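Local coordinates for protein allantoin racemase (Pseudomonas fluorescens, PDB 5LFD) that probably racemises allantoin and other 5-monosubstituted hydantoins, interconverting their D and L forms, as a member of the HyuE racemase family, at residues L4-N9 against L35-G40; A74-H79 against P121-R126; D94-A99 against D125-A130; A99-M104 against A130-R135; A173-L178 against P197-V202. One frame throughout, in Å; residues are numbered along the deposited sequence.

Overall arrangement
From the N terminus, interaction 1 closes the first loop. It pairs strand 2-7 with the end of strand 31-35 in one parallel sheet. Interactions 2 and 3 follow and end on the same helix, 120-129. Interaction 2 brings it the loop after strand 70-74, and interaction 3 the start of helix 95-104. Interaction 4 continues along helix 95-104 to the loop before strand 136-141. Its segments alternate with those of interactions 2 and 3, so it crosses both. Interaction 5 comes last, in series with the rest, and pairs two strands of the second parallel sheet. Interactions 1 and 5 lie on opposite sides of the chain's centre, about 23 Å apart between centres.

Interaction 1: L4-N9 against L35-G40; sequences LVVNVN and LTPYFG
L35 is gripped at both ends of its backbone by strand 2-7. L35 N donates to V5 O at 2.9 Å, and L35 O accepts from N7 N at 3.0 Å. Its side chain lies on the same face as V6. L35 CD1 meets L4 CD1 at 4.1 Å, with V6 CG2 about as far off.

N7 can be followed outward. N7 CB lies 3.7 Å from L35 O and also touches P37 CD. N7 CG is anti to the backbone N (chi1 -168°), which swings the amide round toward N9. N7 OD1 then accepts from N9 N at 3.1 Å in an almost straight bond, although the donor sits well above the amide plane. This is an Asx turn. It bends the chain as it leaves a parallel strand pair, with 31-35 at one edge of this sheet within the chain. N7 ND2 reaches N9 OD1 by a weak bond and also bonds to T15 OG1, itself hydrogen-bonded to T36 OG1. N9 OD1 in turn accepts from T11 N.

P37 packs against the turn. P37 CG lies close to N7 O at 3.0 Å, and P37 CD is 3.3 Å from N9 O. Further on, a water bridges V8 O and F39 O. G40, in strand 40-41, pairs in an antiparallel ladder with a strand of a second subunit, so pairing runs on across the interface.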
# COMPACT_ATOMS: atom_id res chain seq x y z
N LEU A 4 -21.78 5.19 28.38
CA LEU A 4 -22.68 5.95 27.53
C LEU A 4 -22.74 5.34 26.13
O LEU A 4 -21.70 5.16 25.49
CB LEU A 4 -22.27 7.43 27.46
CG LEU A 4 -22.04 8.18 28.79
CD1 LEU A 4 -21.63 9.63 28.53
CD2 LEU A 4 -23.19 8.03 29.83
N VAL A 5 -23.94 4.98 25.69
CA VAL A 5 -24.22 4.55 24.31
C VAL A 5 -24.99 5.61 23.50
O VAL A 5 -26.22 5.80 23.67
CB VAL A 5 -24.99 3.22 24.25
CG1 VAL A 5 -25.17 2.75 22.83
CG2 VAL A 5 -24.24 2.16 25.04
N VAL A 6 -24.27 6.29 22.59
CA VAL A 6 -24.81 7.48 21.97
C VAL A 6 -25.19 7.23 20.52
O VAL A 6 -24.37 6.78 19.68
CB VAL A 6 -23.81 8.65 22.08
CG1 VAL A 6 -24.52 9.94 21.73
CG2 VAL A 6 -23.23 8.74 23.48
N ASN A 7 -26.45 7.48 20.23
CA ASN A 7 -26.97 7.39 18.89
C ASN A 7 -26.32 8.55 18.11
O ASN A 7 -26.06 9.62 18.69
CB ASN A 7 -28.53 7.55 18.89
CG ASN A 7 -29.19 7.17 17.56
OD1 ASN A 7 -28.52 6.92 16.51
ND2 ASN A 7 -30.53 7.14 17.56
N VAL A 8 -26.04 8.34 16.84
CA VAL A 8 -25.58 9.43 15.96
C VAL A 8 -26.74 10.24 15.35
O VAL A 8 -26.55 11.37 14.88
CB VAL A 8 -24.63 8.90 14.83
CG1 VAL A 8 -23.26 8.50 15.40
CG2 VAL A 8 -25.32 7.82 14.00
N ASN A 9 -27.93 9.66 15.30
CA ASN A 9 -29.10 10.38 14.78
C ASN A 9 -30.05 10.71 15.93
O ASN A 9 -29.88 10.20 17.01
CB ASN A 9 -29.78 9.66 13.60
CG ASN A 9 -30.42 8.32 14.00
OD1 ASN A 9 -31.27 8.24 14.91
ND2 ASN A 9 -30.08 7.28 13.25
N LEU A 35 -28.14 7.51 24.99
CA LEU A 35 -28.31 8.98 24.78
C LEU A 35 -28.72 9.32 23.35
O LEU A 35 -28.21 8.71 22.39
CB LEU A 35 -27.02 9.74 25.15
CG LEU A 35 -26.55 9.66 26.59
CD1 LEU A 35 -25.27 10.44 26.79
CD2 LEU A 35 -27.64 10.20 27.52
N THR A 36 -29.65 10.27 23.21
CA THR A 36 -30.07 10.76 21.91
C THR A 36 -29.55 12.17 21.78
O THR A 36 -29.73 12.96 22.71
CB THR A 36 -31.59 10.66 21.66
OG1 THR A 36 -31.97 9.30 21.71
CG2 THR A 36 -31.94 11.12 20.22
N PRO A 37 -28.77 12.46 20.70
CA PRO A 37 -28.22 13.81 20.58
C PRO A 37 -29.34 14.82 20.54
O PRO A 37 -30.44 14.48 20.12
CB PRO A 37 -27.52 13.77 19.21
CG PRO A 37 -27.13 12.36 19.07
CD PRO A 37 -28.34 11.62 19.57
N TYR A 38 -29.03 16.06 20.91
CA TYR A 38 -30.05 17.13 20.99
C TYR A 38 -30.39 17.78 19.65
O TYR A 38 -31.49 18.21 19.46
CB TYR A 38 -29.62 18.21 22.01
CG TYR A 38 -29.62 17.74 23.50
CD1 TYR A 38 -28.70 18.28 24.41
CD2 TYR A 38 -30.57 16.82 23.99
CE1 TYR A 38 -28.71 17.90 25.76
CE2 TYR A 38 -30.57 16.43 25.33
CZ TYR A 38 -29.63 16.98 26.20
OH TYR A 38 -29.57 16.61 27.52
N PHE A 39 -29.41 17.86 18.73
CA PHE A 39 -29.62 18.30 17.35
C PHE A 39 -29.04 17.32 16.30
O PHE A 39 -28.33 16.37 16.64
CB PHE A 39 -29.07 19.71 17.13
CG PHE A 39 -27.59 19.85 17.36
CD1 PHE A 39 -27.08 20.10 18.62
CD2 PHE A 39 -26.68 19.77 16.30
CE1 PHE A 39 -25.70 20.25 18.85
CE2 PHE A 39 -25.31 19.90 16.51
CZ PHE A 39 -24.82 20.15 17.79
N GLY A 40 -29.38 17.53 15.03
CA GLY A 40 -28.87 16.70 13.94
C GLY A 40 -29.98 16.01 13.17
O GLY A 40 -31.18 16.12 13.52
O HOH W 1 -27.09 14.16 14.68

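Interaction 2: A74-H79 against P121-R126; sequences AGYGEH and PLIEDR
Y76 and I123 cross at about a right angle. I123 CG1 comes to the edge of the ring, in its plane, 3.9 Å from Y76 CD2. The branch methyl I123 CG2 meets Y76 CE2 at the same distance.

G77 lies between this pair and R126. It has a positive phi and no side chain, so the helix comes near: the CA atoms of G77 and I123 are 4.1 Å apart. I123 CG1 packs on G77 CA at 3.7 Å. G77 O lies against R126 CG at 3.4 Å and near L122 CB.

R126 bends at chi2 (-54°) and again at chi3 (-62°). This folds the chain along the loop, and its guanidinium presents one face to H79 CA. The imidazole of H79 crosses it obliquely, the two planes 68° apart, with H79 CD2 3.7 Å from R126 NH1. H79 also stacks on Y51.

E78 O is poorly angled for a bond to R126 NE. R126 NH2 forms a salt bridge with E82, and G77 N bonds to T96 OG1. Packing of I123 on the Y76 ring, and of I123 and R126 on bare G77, sets the fit. Polar groups are met from outside, and E82 probably balances the arginine's charge.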
# COMPACT_ATOMS: atom_id res chain seq x y z
N ALA A 74 -22.69 4.99 18.50
CA ALA A 74 -23.49 3.94 17.91
C ALA A 74 -23.98 4.33 16.51
O ALA A 74 -25.22 4.35 16.22
CB ALA A 74 -24.67 3.54 18.82
N GLY A 75 -23.02 4.61 15.64
CA GLY A 75 -23.35 4.83 14.28
C GLY A 75 -22.23 4.26 13.45
O GLY A 75 -21.06 4.22 13.89
N TYR A 76 -22.61 3.80 12.27
CA TYR A 76 -21.71 3.13 11.34
C TYR A 76 -21.12 4.04 10.23
O TYR A 76 -21.79 4.59 9.34
CB TYR A 76 -22.37 1.81 10.84
CG TYR A 76 -21.39 0.70 10.79
CD1 TYR A 76 -21.24 -0.20 11.84
CD2 TYR A 76 -20.52 0.59 9.68
CE1 TYR A 76 -20.28 -1.22 11.78
CE2 TYR A 76 -19.58 -0.41 9.59
CZ TYR A 76 -19.45 -1.32 10.64
OH TYR A 76 -18.47 -2.30 10.49
N GLY A 77 -19.82 4.27 10.33
CA GLY A 77 -19.13 5.10 9.34
C GLY A 77 -19.22 6.61 9.51
O GLY A 77 -18.95 7.34 8.59
N GLU A 78 -19.58 7.08 10.69
CA GLU A 78 -19.65 8.52 10.94
C GLU A 78 -18.38 9.08 11.53
O GLU A 78 -17.58 8.34 12.13
CB GLU A 78 -20.82 8.88 11.85
CG GLU A 78 -22.08 9.09 11.05
CD GLU A 78 -22.80 7.78 10.78
OE1 GLU A 78 -22.67 6.88 11.65
OE2 GLU A 78 -23.45 7.64 9.70
N HIS A 79 -18.23 10.39 11.34
CA HIS A 79 -17.20 11.21 11.95
C HIS A 79 -17.40 11.36 13.47
O HIS A 79 -18.49 11.06 13.95
CB HIS A 79 -17.16 12.58 11.25
CG HIS A 79 -16.64 12.52 9.84
ND1 HIS A 79 -17.45 12.65 8.71
CD2 HIS A 79 -15.38 12.28 9.36
CE1 HIS A 79 -16.70 12.56 7.62
NE2 HIS A 79 -15.45 12.32 7.99
N PRO A 121 -18.77 4.66 0.70
CA PRO A 121 -17.44 5.23 0.76
C PRO A 121 -17.08 5.95 2.06
O PRO A 121 -15.89 6.06 2.39
CB PRO A 121 -17.41 6.20 -0.43
CG PRO A 121 -18.83 6.53 -0.66
CD PRO A 121 -19.61 5.32 -0.32
N LEU A 122 -18.08 6.42 2.81
CA LEU A 122 -17.81 7.01 4.14
C LEU A 122 -17.28 5.92 5.10
O LEU A 122 -16.31 6.14 5.85
CB LEU A 122 -19.05 7.65 4.76
CG LEU A 122 -19.44 9.08 4.41
CD1 LEU A 122 -19.63 9.23 2.91
CD2 LEU A 122 -20.71 9.48 5.18
N ILE A 123 -17.93 4.77 5.04
CA ILE A 123 -17.58 3.59 5.84
C ILE A 123 -16.17 3.13 5.47
O ILE A 123 -15.35 2.98 6.39
CB ILE A 123 -18.62 2.44 5.70
CG1 ILE A 123 -19.88 2.82 6.50
CG2 ILE A 123 -18.10 1.09 6.25
CD1 ILE A 123 -21.09 2.04 6.02
N GLU A 124 -15.88 2.96 4.17
CA GLU A 124 -14.54 2.55 3.71
C GLU A 124 -13.50 3.48 4.22
O GLU A 124 -12.45 3.04 4.70
CB GLU A 124 -14.42 2.48 2.17
CG GLU A 124 -15.45 1.57 1.48
CD GLU A 124 -15.45 1.76 -0.04
OE1 GLU A 124 -15.29 2.89 -0.50
OE2 GLU A 124 -15.64 0.79 -0.79
N ASP A 125 -13.77 4.78 4.10
CA ASP A 125 -12.82 5.78 4.64
C ASP A 125 -12.62 5.67 6.15
O ASP A 125 -11.48 5.78 6.62
CB ASP A 125 -13.13 7.22 4.14
CG ASP A 125 -12.90 7.40 2.63
OD1 ASP A 125 -13.50 8.32 2.00
OD2 ASP A 125 -12.16 6.60 2.03
N ARG A 126 -13.67 5.40 6.94
CA ARG A 126 -13.46 5.29 8.39
C ARG A 126 -12.52 4.06 8.67
O ARG A 126 -11.55 4.14 9.43
CB ARG A 126 -14.77 5.23 9.19
CG ARG A 126 -15.67 6.47 9.13
CD ARG A 126 -14.91 7.74 9.52
NE ARG A 126 -14.43 7.67 10.89
CZ ARG A 126 -13.64 8.58 11.44
NH1 ARG A 126 -13.25 9.63 10.71
NH2 ARG A 126 -13.26 8.49 12.70

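Interaction 3: D94-A99 against D125-A130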
# COMPACT_ATOMS: atom_id res chain seq x y z
N ASP A 94 -16.10 3.21 18.77
CA ASP A 94 -16.97 3.43 17.67
C ASP A 94 -17.44 2.10 17.13
O ASP A 94 -16.59 1.26 16.92
CB ASP A 94 -16.26 4.21 16.57
CG ASP A 94 -17.21 4.58 15.43
OD1 ASP A 94 -17.96 3.68 14.95
OD2 ASP A 94 -17.23 5.77 15.03
N ILE A 95 -18.74 1.92 16.87
CA ILE A 95 -19.27 0.56 16.55
C ILE A 95 -18.75 0.02 15.20
O ILE A 95 -18.75 -1.19 14.95
CB ILE A 95 -20.81 0.44 16.56
CG1 ILE A 95 -21.42 1.32 15.44
CG2 ILE A 95 -21.34 0.67 17.98
CD1 ILE A 95 -22.91 1.15 15.27
N THR A 96 -18.36 0.94 14.34
CA THR A 96 -17.69 0.71 13.05
C THR A 96 -16.43 -0.08 13.27
O THR A 96 -16.26 -1.19 12.73
CB THR A 96 -17.35 2.07 12.33
OG1 THR A 96 -18.52 2.93 12.26
CG2 THR A 96 -16.84 1.81 10.93
N GLU A 97 -15.54 0.49 14.08
CA GLU A 97 -14.28 -0.15 14.43
C GLU A 97 -14.46 -1.33 15.38
O GLU A 97 -13.77 -2.32 15.24
CB GLU A 97 -13.30 0.86 15.03
CG GLU A 97 -12.94 1.88 13.98
CD GLU A 97 -12.61 3.21 14.55
OE1 GLU A 97 -12.76 4.20 13.81
OE2 GLU A 97 -12.15 3.27 15.72
N ALA A 98 -15.41 -1.25 16.29
CA ALA A 98 -15.74 -2.41 17.12
C ALA A 98 -16.11 -3.65 16.28
O ALA A 98 -15.58 -4.73 16.54
CB ALA A 98 -16.84 -2.09 18.14
N ALA A 99 -16.96 -3.50 15.25
CA ALA A 99 -17.42 -4.64 14.43
C ALA A 99 -16.26 -5.29 13.63
O ALA A 99 -16.11 -6.55 13.60
CB ALA A 99 -18.51 -4.19 13.44
N ASP A 125 -13.77 4.78 4.10
CA ASP A 125 -12.82 5.78 4.64
C ASP A 125 -12.62 5.67 6.15
O ASP A 125 -11.48 5.78 6.62
CB ASP A 125 -13.13 7.22 4.14
CG ASP A 125 -12.90 7.40 2.63
OD1 ASP A 125 -13.50 8.32 2.00
OD2 ASP A 125 -12.16 6.60 2.03
N ARG A 126 -13.67 5.40 6.94
CA ARG A 126 -13.46 5.29 8.39
C ARG A 126 -12.52 4.06 8.67
O ARG A 126 -11.55 4.14 9.43
CB ARG A 126 -14.77 5.23 9.19
CG ARG A 126 -15.67 6.47 9.13
CD ARG A 126 -14.91 7.74 9.52
NE ARG A 126 -14.43 7.67 10.89
CZ ARG A 126 -13.64 8.58 11.44
NH1 ARG A 126 -13.25 9.63 10.71
NH2 ARG A 126 -13.26 8.49 12.70
N LEU A 127 -12.78 2.98 7.96
CA LEU A 127 -12.06 1.72 8.18
C LEU A 127 -10.58 1.91 7.85
O LEU A 127 -9.69 1.37 8.57
CB LEU A 127 -12.68 0.59 7.35
CG LEU A 127 -13.99 0.13 7.99
CD1 LEU A 127 -14.71 -0.89 7.11
CD2 LEU A 127 -13.72 -0.35 9.40
N LYS A 128 -10.34 2.64 6.75
CA LYS A 128 -9.00 2.95 6.25
C LYS A 128 -8.24 3.77 7.23
O LYS A 128 -7.11 3.43 7.54
CB LYS A 128 -9.09 3.68 4.91
CG LYS A 128 -9.56 2.77 3.80
CD LYS A 128 -9.71 3.49 2.44
CE LYS A 128 -9.98 2.44 1.37
NZ LYS A 128 -10.11 2.91 -0.03
N LEU A 129 -8.87 4.82 7.76
CA LEU A 129 -8.24 5.67 8.81
C LEU A 129 -7.86 4.89 10.04
O LEU A 129 -6.95 5.27 10.75
CB LEU A 129 -9.18 6.77 9.33
CG LEU A 129 -9.25 8.08 8.54
CD1 LEU A 129 -10.53 8.83 8.95
CD2 LEU A 129 -7.99 8.91 8.85
N ALA A 130 -8.68 3.88 10.35
CA ALA A 130 -8.53 3.07 11.54
C ALA A 130 -7.48 1.99 11.31
O ALA A 130 -7.11 1.29 12.22
CB ALA A 130 -9.89 2.45 11.93
O HOH W 2 -15.24 5.53 12.81
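R126 is the first residue of 125-130 to touch helix 95-104, with R126 CB 4.4 Å from T96 CG2. Its guanidinium reaches further, through a water. R126 NE donates to it at 3.0 Å, in the guanidinium plane, at the edge. The same water is 3.0 Å from E97 OE1 and makes a weaker approach to D94 OD2. More acceptors surround it than it has protons, so these bonds are probably shared. E97 OE1 and R126 NH2 are 4.5 Å apart, too far for a salt bridge. Each side chain has a direct ionic partner elsewhere, R81 for E97 and E82 for R126.

L127 is next. L127 CD2 meets T96 CG2 at 4.1 Å. That methyl is anti to the backbone N (chi1 -52° for OG1), which leaves T96 OG1 to bond D94 OD1 at 2.8 Å. T96 OG1 also accepts from G77 N. D94 OD1 also accepts from T96 N on its anti lone pair, so D94 is the N-cap of helix 95-104.

A130 comes last. A130 CB packs on E97 CG at 3.7 Å, alongside the extended glutamate chain, touching CD and OE1. D125 bonds to H108 of a third subunit, and A130 O to R135 of a fourth.

The local helix axes come within 10.1 Å at an angle of 67°. Helix 95-104 starts directly from strand 92-94, and I95 and A98 pack on helix 201-214.

Interaction 4: A99-M104 against A130-R135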
# COMPACT_ATOMS: atom_id res chain seq x y z
N ALA A 99 -16.96 -3.50 15.25
CA ALA A 99 -17.42 -4.64 14.43
C ALA A 99 -16.26 -5.29 13.63
O ALA A 99 -16.11 -6.55 13.60
CB ALA A 99 -18.51 -4.19 13.44
N ALA A 100 -15.47 -4.42 12.98
CA ALA A 100 -14.46 -4.86 12.03
C ALA A 100 -13.34 -5.53 12.84
O ALA A 100 -12.83 -6.60 12.51
CB ALA A 100 -13.91 -3.66 11.27
N SER A 101 -12.99 -4.88 13.93
CA SER A 101 -11.96 -5.39 14.82
C SER A 101 -12.31 -6.77 15.37
O SER A 101 -11.50 -7.70 15.37
CB SER A 101 -11.72 -4.37 15.97
OG SER A 101 -10.43 -4.65 16.50
N THR A 102 -13.57 -6.96 15.79
CA THR A 102 -13.89 -8.25 16.27
C THR A 102 -13.99 -9.30 15.16
O THR A 102 -13.49 -10.43 15.31
CB THR A 102 -15.00 -8.29 17.38
OG1 THR A 102 -16.17 -8.99 16.94
CG2 THR A 102 -15.30 -6.97 17.93
N ALA A 103 -14.54 -8.92 14.02
CA ALA A 103 -14.69 -9.80 12.85
C ALA A 103 -13.35 -10.43 12.39
O ALA A 103 -13.33 -11.56 11.89
CB ALA A 103 -15.37 -9.02 11.69
N MET A 104 -12.25 -9.68 12.55
CA MET A 104 -10.93 -10.06 12.11
C MET A 104 -10.38 -11.24 12.94
O MET A 104 -9.52 -11.98 12.44
CB MET A 104 -9.98 -8.86 12.14
CG MET A 104 -10.06 -7.96 10.88
SD MET A 104 -9.45 -6.28 11.11
CE MET A 104 -7.73 -6.58 11.57
N ALA A 130 -8.68 3.88 10.35
CA ALA A 130 -8.53 3.07 11.54
C ALA A 130 -7.48 1.99 11.31
O ALA A 130 -7.11 1.29 12.22
CB ALA A 130 -9.89 2.45 11.93
N GLY A 131 -7.01 1.81 10.09
CA GLY A 131 -6.06 0.75 9.86
C GLY A 131 -6.73 -0.62 9.93
O GLY A 131 -6.10 -1.60 10.35
N LEU A 132 -7.99 -0.71 9.48
CA LEU A 132 -8.74 -1.93 9.63
C LEU A 132 -9.29 -2.44 8.30
O LEU A 132 -9.94 -3.50 8.23
CB LEU A 132 -9.88 -1.67 10.63
CG LEU A 132 -9.60 -1.53 12.12
CD1 LEU A 132 -10.86 -1.18 12.90
CD2 LEU A 132 -9.02 -2.84 12.70
N TYR A 133 -9.03 -1.71 7.24
CA TYR A 133 -9.49 -2.05 5.92
C TYR A 133 -8.72 -3.16 5.18
O TYR A 133 -9.26 -3.71 4.22
CB TYR A 133 -9.49 -0.80 5.05
CG TYR A 133 -10.40 -0.92 3.85
CD1 TYR A 133 -11.80 -1.01 3.98
CD2 TYR A 133 -9.87 -0.93 2.57
CE1 TYR A 133 -12.64 -1.10 2.87
CE2 TYR A 133 -10.69 -1.03 1.44
CZ TYR A 133 -12.06 -1.10 1.60
OH TYR A 133 -12.80 -1.19 0.44
N GLN A 134 -7.49 -3.51 5.58
CA GLN A 134 -6.72 -4.54 4.81
C GLN A 134 -7.51 -5.87 4.70
O GLN A 134 -7.54 -6.51 3.64
CB GLN A 134 -5.27 -4.80 5.33
CG GLN A 134 -4.56 -6.02 4.59
CD GLN A 134 -3.36 -6.65 5.36
OE1 GLN A 134 -2.40 -5.95 5.74
NE2 GLN A 134 -3.42 -7.97 5.58
N ARG A 135 -8.22 -6.23 5.79
CA ARG A 135 -8.98 -7.47 5.84
C ARG A 135 -10.46 -7.33 5.44
O ARG A 135 -11.21 -8.30 5.46
CB ARG A 135 -8.84 -8.06 7.24
CG ARG A 135 -7.41 -8.30 7.67
CD ARG A 135 -6.93 -9.74 7.51
NE ARG A 135 -7.80 -10.73 8.24
CZ ARG A 135 -7.75 -11.00 9.54
NH1 ARG A 135 -6.88 -10.38 10.35
NH2 ARG A 135 -8.57 -11.88 10.06
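The guanidinium of R135 has the side chain of M104 over one face. M104 CG stands 4.0 Å above the plane, over its centre, and M104 CB lies over that face too. R135 NH2 donates to M104 O in a short bond of 2.6 Å. It meets a lone pair in the carbonyl plane, but the oxygen is tilted 22° out of the guanidinium plane. R135 bends at chi2 and chi3 (-56°), which brings the head group back over the methionine.

Beyond the guanidinium, M104 CG touches R135 CB at 3.8 Å. The thioether then turns to L132, with M104 SD 3.8 Å from L132 CD2. The other branch, L132 CD1, packs on A100 CB at 4.3 Å. L132 is delivered here by G131, whose positive phi closes helix 120-129 in a Schellman motif.

R135 has further oxygens round it. NH2 also donates to G107 O, NE to H108 O, and NH1 to A130 O of a fourth subunit. A buried charge is therefore met by backbone carbonyls, whose partial negative charge probably helps to stabilise it. The apolar chain of M104 covers one face, where the N-H groups do not point.

Interaction 5: A173-L178 against P197-V202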
# COMPACT_ATOMS: atom_id res chain seq x y z
N ALA A 173 -15.68 -12.74 1.53
CA ALA A 173 -15.99 -12.47 2.93
C ALA A 173 -16.13 -13.82 3.66
O ALA A 173 -16.72 -14.74 3.13
CB ALA A 173 -17.29 -11.67 3.02
N GLU A 174 -15.67 -13.92 4.91
CA GLU A 174 -15.89 -15.14 5.73
C GLU A 174 -16.70 -14.78 6.95
O GLU A 174 -17.12 -15.66 7.69
CB GLU A 174 -14.54 -15.77 6.15
CG GLU A 174 -13.78 -16.16 4.90
CD GLU A 174 -12.51 -16.90 5.16
OE1 GLU A 174 -12.08 -17.05 6.33
OE2 GLU A 174 -11.95 -17.31 4.17
N VAL A 175 -16.89 -13.46 7.13
CA VAL A 175 -17.65 -12.89 8.22
C VAL A 175 -18.35 -11.61 7.78
O VAL A 175 -17.85 -10.89 6.89
CB VAL A 175 -16.96 -12.83 9.60
CG1 VAL A 175 -15.47 -13.10 9.59
CG2 VAL A 175 -17.37 -11.65 10.47
N ILE A 176 -19.56 -11.40 8.34
CA ILE A 176 -20.41 -10.29 7.99
C ILE A 176 -20.47 -9.31 9.15
O ILE A 176 -20.69 -9.74 10.31
CB ILE A 176 -21.83 -10.73 7.56
CG1 ILE A 176 -21.80 -11.60 6.29
CG2 ILE A 176 -22.73 -9.49 7.32
CD1 ILE A 176 -21.27 -10.87 5.05
N CYS A 177 -20.28 -8.01 8.85
CA CYS A 177 -20.49 -6.96 9.83
C CYS A 177 -21.76 -6.21 9.45
O CYS A 177 -21.94 -5.82 8.31
CB CYS A 177 -19.34 -5.97 9.83
SG CYS A 177 -17.83 -6.63 10.54
N LEU A 178 -22.68 -6.09 10.39
CA LEU A 178 -23.85 -5.26 10.15
C LEU A 178 -23.34 -3.81 10.08
O LEU A 178 -22.49 -3.42 10.90
CB LEU A 178 -24.84 -5.45 11.29
CG LEU A 178 -25.34 -6.86 11.54
CD1 LEU A 178 -26.26 -6.87 12.75
CD2 LEU A 178 -26.03 -7.41 10.30
N PRO A 197 -20.23 -16.41 10.64
CA PRO A 197 -20.45 -15.53 11.81
C PRO A 197 -20.94 -14.13 11.38
O PRO A 197 -20.50 -13.58 10.34
CB PRO A 197 -19.08 -15.44 12.49
CG PRO A 197 -18.22 -16.43 11.86
CD PRO A 197 -18.87 -16.97 10.61
N VAL A 198 -21.87 -13.55 12.16
CA VAL A 198 -22.33 -12.21 11.86
C VAL A 198 -22.05 -11.34 13.05
O VAL A 198 -22.51 -11.66 14.15
CB VAL A 198 -23.84 -12.19 11.47
CG1 VAL A 198 -24.26 -10.78 11.15
CG2 VAL A 198 -24.13 -13.12 10.27
N VAL A 199 -21.32 -10.23 12.87
CA VAL A 199 -20.91 -9.39 14.02
C VAL A 199 -21.81 -8.14 14.13
O VAL A 199 -22.00 -7.42 13.16
CB VAL A 199 -19.40 -8.95 13.95
CG1 VAL A 199 -19.09 -7.97 15.09
CG2 VAL A 199 -18.47 -10.18 14.04
N ASP A 200 -22.32 -7.87 15.33
CA ASP A 200 -23.12 -6.65 15.60
C ASP A 200 -22.17 -5.63 16.31
O ASP A 200 -21.76 -5.85 17.46
CB ASP A 200 -24.34 -7.04 16.44
CG ASP A 200 -25.30 -5.88 16.71
OD1 ASP A 200 -25.02 -4.72 16.32
OD2 ASP A 200 -26.35 -6.14 17.34
N GLY A 201 -21.78 -4.56 15.62
CA GLY A 201 -20.88 -3.58 16.23
C GLY A 201 -21.42 -3.00 17.58
O GLY A 201 -20.62 -2.67 18.46
N VAL A 202 -22.75 -2.92 17.75
CA VAL A 202 -23.32 -2.44 19.05
C VAL A 202 -22.86 -3.33 20.21
O VAL A 202 -22.19 -2.83 21.17
CB VAL A 202 -24.86 -2.30 19.02
CG1 VAL A 202 -25.45 -1.91 20.42
CG2 VAL A 202 -25.22 -1.31 17.91
O HOH W 3 -22.68 -2.38 13.55
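I176 and V199 lie at the centre of a short parallel strand pair. I176 N donates to P197 O at 3.1 Å. I176 O accepts from V199 N at 2.7 Å, and V199 O from L178 N at 3.1 Å. All three bonds are nearly straight. I176 O also receives a CA-H contact from V198.

The side chains fall on two faces. On one, V175 CG2 meets V199 CG2 at 4.0 Å, and C177 SG lies near V199 CB. On the other are I176 and V198. V198 CG1, anti to the backbone N (chi1 -179°), meets L178 CD2 at 3.9 Å, the two side chains crossing at about a right angle. L178 CD1 touches D200 CB at 4.2 Å.

Helices cover both faces. The strands belong to a beta-alpha-beta unit, and its helix 187-194 covers L178 and V198. Helix 95-104 covers V175, C177 and V199. Just before the first strand, E174 O bonds to S220 of a fourth subunit.

D200 precedes helix 201-214 as its N-cap. D200 OD1 accepts from V202 N at 3.2 Å, and D200 OD2 accepts from G185 N. A water links L178 O, at 2.9 Å, weakly to G201 N. Backbone N-H groups thus meet both carboxylate oxygens, and with the helix start this would probably favour a charged aspartate.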